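Local coordinates for sulfur oxidation protein soxB (Thermus thermophilus, PDB 2WDD) that hydrolyses a sulfur-sulfur bond, that of cysteine S-thiosulfonate, in the Sox sulfur oxidation pathway and carries two manganese ions, at residues Y21-Y26 and R112-R117; E245-A250 and R277-I282. One frame throughout, in Å; residues are numbered along the deposited sequence.

Contact 1. Residues Y21-Y26 and R112-R117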
ATOM      1  N   TYR A  21      -6.941   7.730 -22.268  1.00 27.72           N
ATOM      2  CA  TYR A  21      -7.566   8.843 -21.562  1.00 26.42           C
ATOM      3  C   TYR A  21      -8.786   9.517 -22.194  1.00 31.27           C
ATOM      4  O   TYR A  21      -9.549  10.186 -21.497  1.00 30.10           O
ATOM      5  CB  TYR A  21      -6.502   9.887 -21.231  1.00 26.11           C
ATOM      6  CG  TYR A  21      -5.205   9.286 -20.733  1.00 25.77           C
ATOM      7  CD1 TYR A  21      -5.177   8.512 -19.580  1.00 26.82           C
ATOM      8  CD2 TYR A  21      -4.010   9.488 -21.416  1.00 26.28           C
ATOM      9  CE1 TYR A  21      -4.003   7.958 -19.120  1.00 25.93           C
ATOM     10  CE2 TYR A  21      -2.826   8.937 -20.963  1.00 26.86           C
ATOM     11  CZ  TYR A  21      -2.833   8.173 -19.810  1.00 31.13           C
ATOM     12  OH  TYR A  21      -1.661   7.632 -19.339  1.00 27.81           O
ATOM     13  N   ASP A  22      -8.964   9.360 -23.503  1.00 29.79           N
ATOM     14  CA  ASP A  22     -10.087   9.987 -24.201  0.50 29.87           C
ATOM     15  C   ASP A  22     -11.366   9.167 -24.075  1.00 33.79           C
ATOM     16  O   ASP A  22     -11.731   8.422 -24.983  1.00 34.41           O
ATOM     17  CB  ASP A  22      -9.749  10.218 -25.676  0.50 31.73           C
ATOM     18  CG  ASP A  22     -10.790  11.067 -26.387  0.50 40.63           C
ATOM     19  OD1 ASP A  22     -11.444  11.894 -25.719  0.50 40.43           O
ATOM     20  OD2 ASP A  22     -10.951  10.908 -27.615  0.50 46.60           O
ATOM     21  N   LEU A  23     -12.050   9.322 -22.945  1.00 29.20           N
ATOM     22  CA  LEU A  23     -13.284   8.593 -22.675  1.00 28.23           C
ATOM     23  C   LEU A  23     -14.533   9.424 -22.933  1.00 30.40           C
ATOM     24  O   LEU A  23     -14.591  10.599 -22.588  1.00 29.48           O
ATOM     25  CB  LEU A  23     -13.300   8.130 -21.214  1.00 28.32           C
ATOM     26  CG  LEU A  23     -12.357   7.005 -20.789  1.00 32.62           C
ATOM     27  CD1 LEU A  23     -12.209   7.019 -19.270  1.00 32.79           C
ATOM     28  CD2 LEU A  23     -12.895   5.661 -21.254  1.00 33.62           C
ATOM     29  N   PRO A  24     -15.575   8.796 -23.491  1.00 27.20           N
ATOM     30  CA  PRO A  24     -16.834   9.508 -23.726  1.00 27.43           C
ATOM     31  C   PRO A  24     -17.560   9.706 -22.401  1.00 32.37           C
ATOM     32  O   PRO A  24     -17.241   9.054 -21.405  1.00 32.13           O
ATOM     33  CB  PRO A  24     -17.621   8.543 -24.621  1.00 29.08           C
ATOM     34  CG  PRO A  24     -17.027   7.204 -24.372  1.00 33.09           C
ATOM     35  CD  PRO A  24     -15.579   7.445 -24.079  1.00 28.66           C
ATOM     36  N   PRO A  25     -18.547  10.613 -22.369  1.00 28.79           N
ATOM     37  CA  PRO A  25     -19.286  10.857 -21.124  1.00 27.93           C
ATOM     38  C   PRO A  25     -20.081   9.626 -20.697  1.00 29.13           C
ATOM     39  O   PRO A  25     -20.450   8.797 -21.527  1.00 28.92           O
ATOM     40  CB  PRO A  25     -20.253  11.991 -21.501  1.00 30.11           C
ATOM     41  CG  PRO A  25     -19.658  12.625 -22.719  1.00 34.88           C
ATOM     42  CD  PRO A  25     -18.971  11.514 -23.454  1.00 30.62           C
ATOM     43  N   TYR A  26     -20.341   9.516 -19.398  1.00 23.01           N
ATOM     44  CA  TYR A  26     -21.136   8.425 -18.856  1.00 20.81           C
ATOM     45  C   TYR A  26     -21.648   8.783 -17.470  1.00 23.82           C
ATOM     46  O   TYR A  26     -20.867   9.125 -16.585  1.00 22.68           O
ATOM     47  CB  TYR A  26     -20.330   7.123 -18.767  1.00 21.04           C
ATOM     48  CG  TYR A  26     -21.154   5.936 -18.293  1.00 20.91           C
ATOM     49  CD1 TYR A  26     -21.702   5.036 -19.201  1.00 23.24           C
ATOM     50  CD2 TYR A  26     -21.420   5.741 -16.941  1.00 20.73           C
ATOM     51  CE1 TYR A  26     -22.479   3.969 -18.777  1.00 22.73           C
ATOM     52  CE2 TYR A  26     -22.193   4.670 -16.506  1.00 21.11           C
ATOM     53  CZ  TYR A  26     -22.713   3.785 -17.426  1.00 28.86           C
ATOM     54  OH  TYR A  26     -23.465   2.712 -17.003  1.00 27.20           O
ATOM     55  N   ARG A 112      -6.588  16.506 -13.544  1.00 17.55           N
ATOM     56  CA  ARG A 112      -7.107  17.745 -14.121  1.00 17.67           C
ATOM     57  C   ARG A 112      -7.716  17.505 -15.495  1.00 22.24           C
ATOM     58  O   ARG A 112      -8.765  18.055 -15.824  1.00 22.84           O
ATOM     59  CB  ARG A 112      -6.006  18.802 -14.195  1.00 17.58           C
ATOM     60  CG  ARG A 112      -5.711  19.422 -12.853  1.00 19.19           C
ATOM     61  CD  ARG A 112      -4.577  20.405 -12.935  1.00 21.08           C
ATOM     62  NE  ARG A 112      -4.278  20.963 -11.623  1.00 20.78           N
ATOM     63  CZ  ARG A 112      -3.166  21.625 -11.329  1.00 20.64           C
ATOM     64  NH1 ARG A 112      -2.246  21.818 -12.263  1.00 18.79           N
ATOM     65  NH2 ARG A 112      -2.977  22.091 -10.105  1.00 18.47           N
ATOM     66  N   ASP A 113      -7.052  16.682 -16.293  1.00 19.75           N
ATOM     67  CA  ASP A 113      -7.543  16.361 -17.631  1.00 19.58           C
ATOM     68  C   ASP A 113      -8.942  15.763 -17.521  1.00 23.34           C
ATOM     69  O   ASP A 113      -9.890  16.224 -18.158  1.00 22.95           O
ATOM     70  CB  ASP A 113      -6.599  15.366 -18.309  1.00 21.14           C
ATOM     71  CG  ASP A 113      -7.106  14.904 -19.663  1.00 29.87           C
ATOM     72  OD1 ASP A 113      -6.936  15.658 -20.643  1.00 31.52           O
ATOM     73  OD2 ASP A 113      -7.609  13.764 -19.762  1.00 30.59           O
ATOM     74  N   GLN A 114      -9.075  14.755 -16.668  1.00 17.75           N
ATOM     75  CA  GLN A 114     -10.347  14.076 -16.509  1.00 17.05           C
ATOM     76  C   GLN A 114     -11.437  14.942 -15.907  1.00 21.27           C
ATOM     77  O   GLN A 114     -12.589  14.908 -16.352  1.00 20.68           O
ATOM     78  CB  GLN A 114     -10.154  12.782 -15.716  1.00 17.30           C
ATOM     79  CG  GLN A 114      -9.216  11.820 -16.423  1.00 15.94           C
ATOM     80  CD  GLN A 114      -9.825  11.269 -17.697  1.00 20.22           C
ATOM     81  OE1 GLN A 114     -10.882  10.647 -17.659  1.00 18.61           O
ATOM     82  NE2 GLN A 114      -9.138  11.454 -18.825  1.00 17.14           N
ATOM     83  N   LYS A 115     -11.081  15.723 -14.895  1.00 18.73           N
ATOM     84  CA  LYS A 115     -12.063  16.589 -14.256  1.00 18.81           C
ATOM     85  C   LYS A 115     -12.579  17.636 -15.242  1.00 24.78           C
ATOM     86  O   LYS A 115     -13.774  17.917 -15.278  1.00 24.94           O
ATOM     87  CB  LYS A 115     -11.473  17.274 -13.019  1.00 20.25           C
ATOM     88  CG  LYS A 115     -12.517  17.973 -12.161  1.00 27.30           C
ATOM     89  CD  LYS A 115     -11.962  18.349 -10.796  1.00 31.60           C
ATOM     90  CE  LYS A 115     -12.909  19.286 -10.063  1.00 35.23           C
ATOM     91  NZ  LYS A 115     -12.297  19.816  -8.814  1.00 36.46           N
ATOM     92  N   ALA A 116     -11.676  18.206 -16.037  1.00 22.79           N
ATOM     93  CA  ALA A 116     -12.062  19.222 -17.022  1.00 23.73           C
ATOM     94  C   ALA A 116     -13.017  18.608 -18.039  1.00 28.20           C
ATOM     95  O   ALA A 116     -14.031  19.204 -18.405  1.00 27.72           O
ATOM     96  CB  ALA A 116     -10.828  19.778 -17.722  1.00 24.38           C
ATOM     97  N   ARG A 117     -12.675  17.407 -18.491  1.00 25.07           N
ATOM     98  CA  ARG A 117     -13.502  16.697 -19.457  0.50 24.78           C
ATOM     99  C   ARG A 117     -14.910  16.517 -18.906  1.00 28.52           C
ATOM    100  O   ARG A 117     -15.891  16.803 -19.596  1.00 28.39           O
ATOM    101  CB  ARG A 117     -12.901  15.330 -19.789  0.50 24.19           C
ATOM    102  CG  ARG A 117     -11.659  15.377 -20.661  0.50 29.97           C
ATOM    103  CD  ARG A 117     -11.090  13.979 -20.844  0.50 32.08           C
ATOM    104  NE  ARG A 117      -9.731  13.993 -21.374  0.50 36.44           N
ATOM    105  CZ  ARG A 117      -9.391  13.508 -22.564  0.50 51.09           C
ATOM    106  NH1 ARG A 117     -10.316  12.975 -23.351  0.50 40.36           N
ATOM    107  NH2 ARG A 117      -8.129  13.557 -22.969  0.50 36.07           N
TER
HETATM  108  O   HOH W   1     -13.617  13.164 -23.441  1.00 37.18           O

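Contact 2. Residues E245-A250 and R277-I282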
ATOM      1  N   GLU A 245     -25.244   2.666  11.077  1.00 19.89           N
ATOM      2  CA  GLU A 245     -26.019   3.842  11.434  0.50 19.52           C
ATOM      3  C   GLU A 245     -25.618   5.055  10.594  1.00 22.70           C
ATOM      4  O   GLU A 245     -26.456   5.877  10.229  1.00 21.89           O
ATOM      5  CB  GLU A 245     -25.922   4.100  12.938  0.50 20.93           C
ATOM      6  CG  GLU A 245     -26.390   2.889  13.747  0.50 28.09           C
ATOM      7  CD  GLU A 245     -26.419   3.127  15.245  0.50 44.24           C
ATOM      8  OE1 GLU A 245     -26.099   4.250  15.686  0.50 30.26           O
ATOM      9  OE2 GLU A 245     -26.770   2.179  15.982  0.50 37.31           O
ATOM     10  N   ALA A 246     -24.338   5.135  10.239  1.00 18.46           N
ATOM     11  CA  ALA A 246     -23.864   6.231   9.407  1.00 18.33           C
ATOM     12  C   ALA A 246     -24.477   6.117   8.006  1.00 20.54           C
ATOM     13  O   ALA A 246     -24.918   7.107   7.419  1.00 20.47           O
ATOM     14  CB  ALA A 246     -22.335   6.226   9.333  1.00 19.06           C
ATOM     15  N   VAL A 247     -24.474   4.906   7.462  1.00 17.35           N
ATOM     16  CA  VAL A 247     -25.050   4.665   6.145  1.00 16.16           C
ATOM     17  C   VAL A 247     -26.544   4.998   6.168  1.00 20.42           C
ATOM     18  O   VAL A 247     -27.039   5.708   5.292  1.00 18.71           O
ATOM     19  CB  VAL A 247     -24.812   3.223   5.686  1.00 18.95           C
ATOM     20  CG1 VAL A 247     -25.671   2.898   4.452  1.00 18.45           C
ATOM     21  CG2 VAL A 247     -23.329   2.980   5.413  1.00 18.22           C
ATOM     22  N   ASP A 248     -27.234   4.512   7.197  1.00 18.81           N
ATOM     23  CA  ASP A 248     -28.665   4.770   7.360  1.00 19.61           C
ATOM     24  C   ASP A 248     -28.945   6.268   7.507  1.00 23.11           C
ATOM     25  O   ASP A 248     -29.887   6.801   6.905  1.00 22.80           O
ATOM     26  CB  ASP A 248     -29.219   4.006   8.569  1.00 21.50           C
ATOM     27  CG  ASP A 248     -29.279   2.496   8.335  1.00 29.40           C
ATOM     28  OD1 ASP A 248     -29.228   2.069   7.162  1.00 29.87           O
ATOM     29  OD2 ASP A 248     -29.398   1.737   9.323  1.00 34.59           O
ATOM     30  N   LYS A 249     -28.128   6.947   8.306  1.00 18.09           N
ATOM     31  CA  LYS A 249     -28.313   8.374   8.529  1.00 17.54           C
ATOM     32  C   LYS A 249     -28.159   9.172   7.240  1.00 20.52           C
ATOM     33  O   LYS A 249     -28.964  10.057   6.947  1.00 20.15           O
ATOM     34  CB  LYS A 249     -27.360   8.888   9.610  1.00 19.96           C
ATOM     35  CG  LYS A 249     -27.592  10.341  10.005  1.00 23.31           C
ATOM     36  CD  LYS A 249     -26.619  10.778  11.093  1.00 27.89           C
ATOM     37  CE  LYS A 249     -26.656  12.285  11.294  1.00 34.29           C
ATOM     38  NZ  LYS A 249     -25.697  12.728  12.343  1.00 43.42           N
ATOM     39  N   ALA A 250     -27.136   8.853   6.451  1.00 16.14           N
ATOM     40  CA  ALA A 250     -26.932   9.545   5.187  1.00 16.14           C
ATOM     41  C   ALA A 250     -28.187   9.403   4.322  1.00 20.16           C
ATOM     42  O   ALA A 250     -28.608  10.350   3.662  1.00 20.11           O
ATOM     43  CB  ALA A 250     -25.716   8.972   4.456  1.00 16.77           C
ATOM     44  N   ARG A 277     -25.922  -3.100   5.190  1.00 17.45           N
ATOM     45  CA  ARG A 277     -26.953  -2.812   4.193  0.50 15.89           C
ATOM     46  C   ARG A 277     -26.754  -1.403   3.665  1.00 19.62           C
ATOM     47  O   ARG A 277     -26.518  -0.480   4.441  1.00 20.85           O
ATOM     48  CB  ARG A 277     -28.351  -2.799   4.840  0.50 14.20           C
ATOM     49  CG  ARG A 277     -28.835  -4.069   5.491  0.50 19.96           C
ATOM     50  CD  ARG A 277     -30.173  -3.797   6.190  0.50 25.61           C
ATOM     51  NE  ARG A 277     -30.008  -3.048   7.437  0.50 29.77           N
ATOM     52  CZ  ARG A 277     -30.167  -1.732   7.557  0.50 38.59           C
ATOM     53  NH1 ARG A 277     -29.992  -1.149   8.733  0.50 23.94           N
ATOM     54  NH2 ARG A 277     -30.496  -0.992   6.507  0.50 23.92           N
ATOM     55  N   GLY A 278     -26.941  -1.202   2.366  1.00 16.31           N
ATOM     56  CA  GLY A 278     -26.935   0.138   1.818  1.00 16.03           C
ATOM     57  C   GLY A 278     -25.660   0.749   1.278  1.00 18.57           C
ATOM     58  O   GLY A 278     -25.655   1.931   0.925  1.00 18.75           O
ATOM     59  N   ILE A 279     -24.579  -0.025   1.216  1.00 14.59           N
ATOM     60  CA  ILE A 279     -23.350   0.502   0.631  1.00 13.93           C
ATOM     61  C   ILE A 279     -23.392   0.101  -0.840  1.00 15.38           C
ATOM     62  O   ILE A 279     -23.423  -1.085  -1.155  1.00 16.88           O
ATOM     63  CB  ILE A 279     -22.079  -0.042   1.301  1.00 16.72           C
ATOM     64  CG1 ILE A 279     -22.051   0.350   2.783  1.00 16.80           C
ATOM     65  CG2 ILE A 279     -20.867   0.505   0.580  1.00 17.85           C
ATOM     66  CD1 ILE A 279     -20.811  -0.129   3.518  1.00 20.49           C
ATOM     67  N   ASP A 280     -23.414   1.084  -1.728  1.00 11.04           N
ATOM     68  CA  ASP A 280     -23.514   0.813  -3.155  1.00 10.89           C
ATOM     69  C   ASP A 280     -22.175   0.595  -3.836  1.00 13.85           C
ATOM     70  O   ASP A 280     -22.066  -0.188  -4.775  1.00 12.75           O
ATOM     71  CB  ASP A 280     -24.292   1.924  -3.850  1.00 12.57           C
ATOM     72  CG  ASP A 280     -25.669   2.120  -3.245  1.00 15.85           C
ATOM     73  OD1 ASP A 280     -26.399   1.109  -3.108  1.00 15.20           O
ATOM     74  OD2 ASP A 280     -25.969   3.251  -2.802  1.00 19.30           O
ATOM     75  N   LEU A 281     -21.155   1.295  -3.357  1.00 10.83           N
ATOM     76  CA  LEU A 281     -19.838   1.198  -3.944  1.00 10.17           C
ATOM     77  C   LEU A 281     -18.820   1.372  -2.830  1.00 11.97           C
ATOM     78  O   LEU A 281     -19.025   2.189  -1.931  1.00 11.13           O
ATOM     79  CB  LEU A 281     -19.649   2.334  -4.950  1.00  9.87           C
ATOM     80  CG  LEU A 281     -18.251   2.559  -5.539  1.00 12.94           C
ATOM     81  CD1 LEU A 281     -17.850   1.361  -6.395  1.00 13.51           C
ATOM     82  CD2 LEU A 281     -18.196   3.858  -6.363  1.00 12.96           C
ATOM     83  N   ILE A 282     -17.730   0.615  -2.901  1.00  9.40           N
ATOM     84  CA  ILE A 282     -16.621   0.749  -1.950  1.00  8.93           C
ATOM     85  C   ILE A 282     -15.380   1.026  -2.787  1.00 11.28           C
ATOM     86  O   ILE A 282     -15.108   0.284  -3.740  1.00  9.73           O
ATOM     87  CB  ILE A 282     -16.379  -0.515  -1.077  1.00 10.64           C
ATOM     88  CG1 ILE A 282     -17.587  -0.798  -0.182  1.00 10.76           C
ATOM     89  CG2 ILE A 282     -15.137  -0.304  -0.178  1.00 10.10           C
ATOM     90  CD1 ILE A 282     -17.544  -2.143   0.522  1.00 11.62           C
TER

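Contact 1. Residues Y21-Y26 and R112-R117
The guanidinium of Arg117 has the carbonyl oxygen of Tyr21 over one face and the carboxylates of Asp22 and Asp113 at its edges. Tyr21 O sits 3.4 Å above the plane, near its centre. Tyr21 O is also 3.4 Å from Arg117 NH1, but the angle is too poor for a hydrogen bond. At the edge, Arg117 NH1 makes a salt bridge to Asp22 OD1 at 2.8 Å. As a hydrogen bond it is weak, because the N-H is poorly aimed, and the planes of the two groups lie 54° apart. Asp22 and Arg117 are each deposited in two conformers, so this bridge may not be always formed. On the helix, Arg117 NE bonds Asp113 OD2 at 2.7 Å, reaching it from above the carboxylate plane. The two aspartates and the arginine form a salt-bridge network in which one arginine probably offsets the charge of both aspartates in part.

The Gln114 amide makes the straighter link between loop and helix. Its NE2 donates to Tyr21 O at 3.0 Å, with an N-H...O angle of 162°. Tyr21 O lies close to the amide plane and receives the N-H on a lone pair. Gln114 NE2 also donates to Asp113 OD2 at 2.9 Å, so that oxygen accepts from both Gln114 and Arg117. The Gln114 chain bends at chi2 (-68°), which turns the amide toward the loop. Gln114 OE1 is held by Arg314. Tyr21 OH leads away to Pro333 O.

A water takes a hydrogen from Arg117 NH1, weakly, and gives one to Leu23 O. Asp22 is the centre of an inverse gamma turn, closed by a weak bond from Leu23 N to Tyr21 O. The contact thus ties the N-terminal loop to helix 104-120, an outer helix of the metallophosphoesterase-type α/β fold.

Contact 2. Residues E245-A250 and R277-I282
Val247 lays its two methyl groups over the backbone and side chain of the incoming loop. Val247 CG1 is 3.5 Å from Arg277 O and also touches Gly278 O. Val247 CG2 meets Ile279 CG1 at 3.9 Å, the two side chains crossing at about a right angle. Chi1 of Val247 (168°) sets CG1 opposite the backbone N and aims CG2 at Ile279.

Gly278 passes close beneath this valine. A CB on it would come within 3.0 Å of Val247 CG1, a clash. Its backbone angles alone also call for glycine.

At the solvent side, Asp248 and Arg277 pair through two bonds. Arg277 NH1 gives its N-H to the syn lone pair of Asp248 OD2 at 3.0 Å. Arg277 NH2 reaches Asp248 OD1 at 3.4 Å, a weak bond. The carboxylate and guanidinium planes are only 20° apart, so the pair is close to coplanar. The arginine chain bends at chi3 (-75°), which brings its end round to the helix. An asparagine in place of Asp248 has no charge to offer, so Arg277 would probably be left without its mate, with one N-H of the guanidinium facing an amide NH2.

Gln244 adds to this side, taking a hydrogen bond from Arg277 N and giving a weak one to Asp248 OD1. Arg251 bonds Gly278 O and forms a salt bridge with Asp280.

Helix 240-252 leads into strand 257-262, and the loop at 277-280 leads into the neighbouring parallel strand 281-284. The helix thus packs on the loop that enters strand 281-284, within a run of parallel beta-alpha-beta units.

Overall arrangement
Contact 1 and contact 2 do not touch. Their centres are 28 Å apart and their nearest atoms about 11 Å. They lie on different sheets of the fold: helix 104-120 packs by the sheet holding strand 29-34, helix 240-252 by the sheet holding strand 281-284. Both are peripheral, centred 26 and 25 Å from the centre of the chain, and away from the manganese ions. The link to the metals is along the chain. The loop 21-26 leads into strand 29-34, which is followed by Asp36 and His38; strand 281-284, entered at 277-282, is followed by His286 and His288, all metal ligands. The Tyr21 side chain lies about 6 Å from a bound tertiary-butyl alcohol.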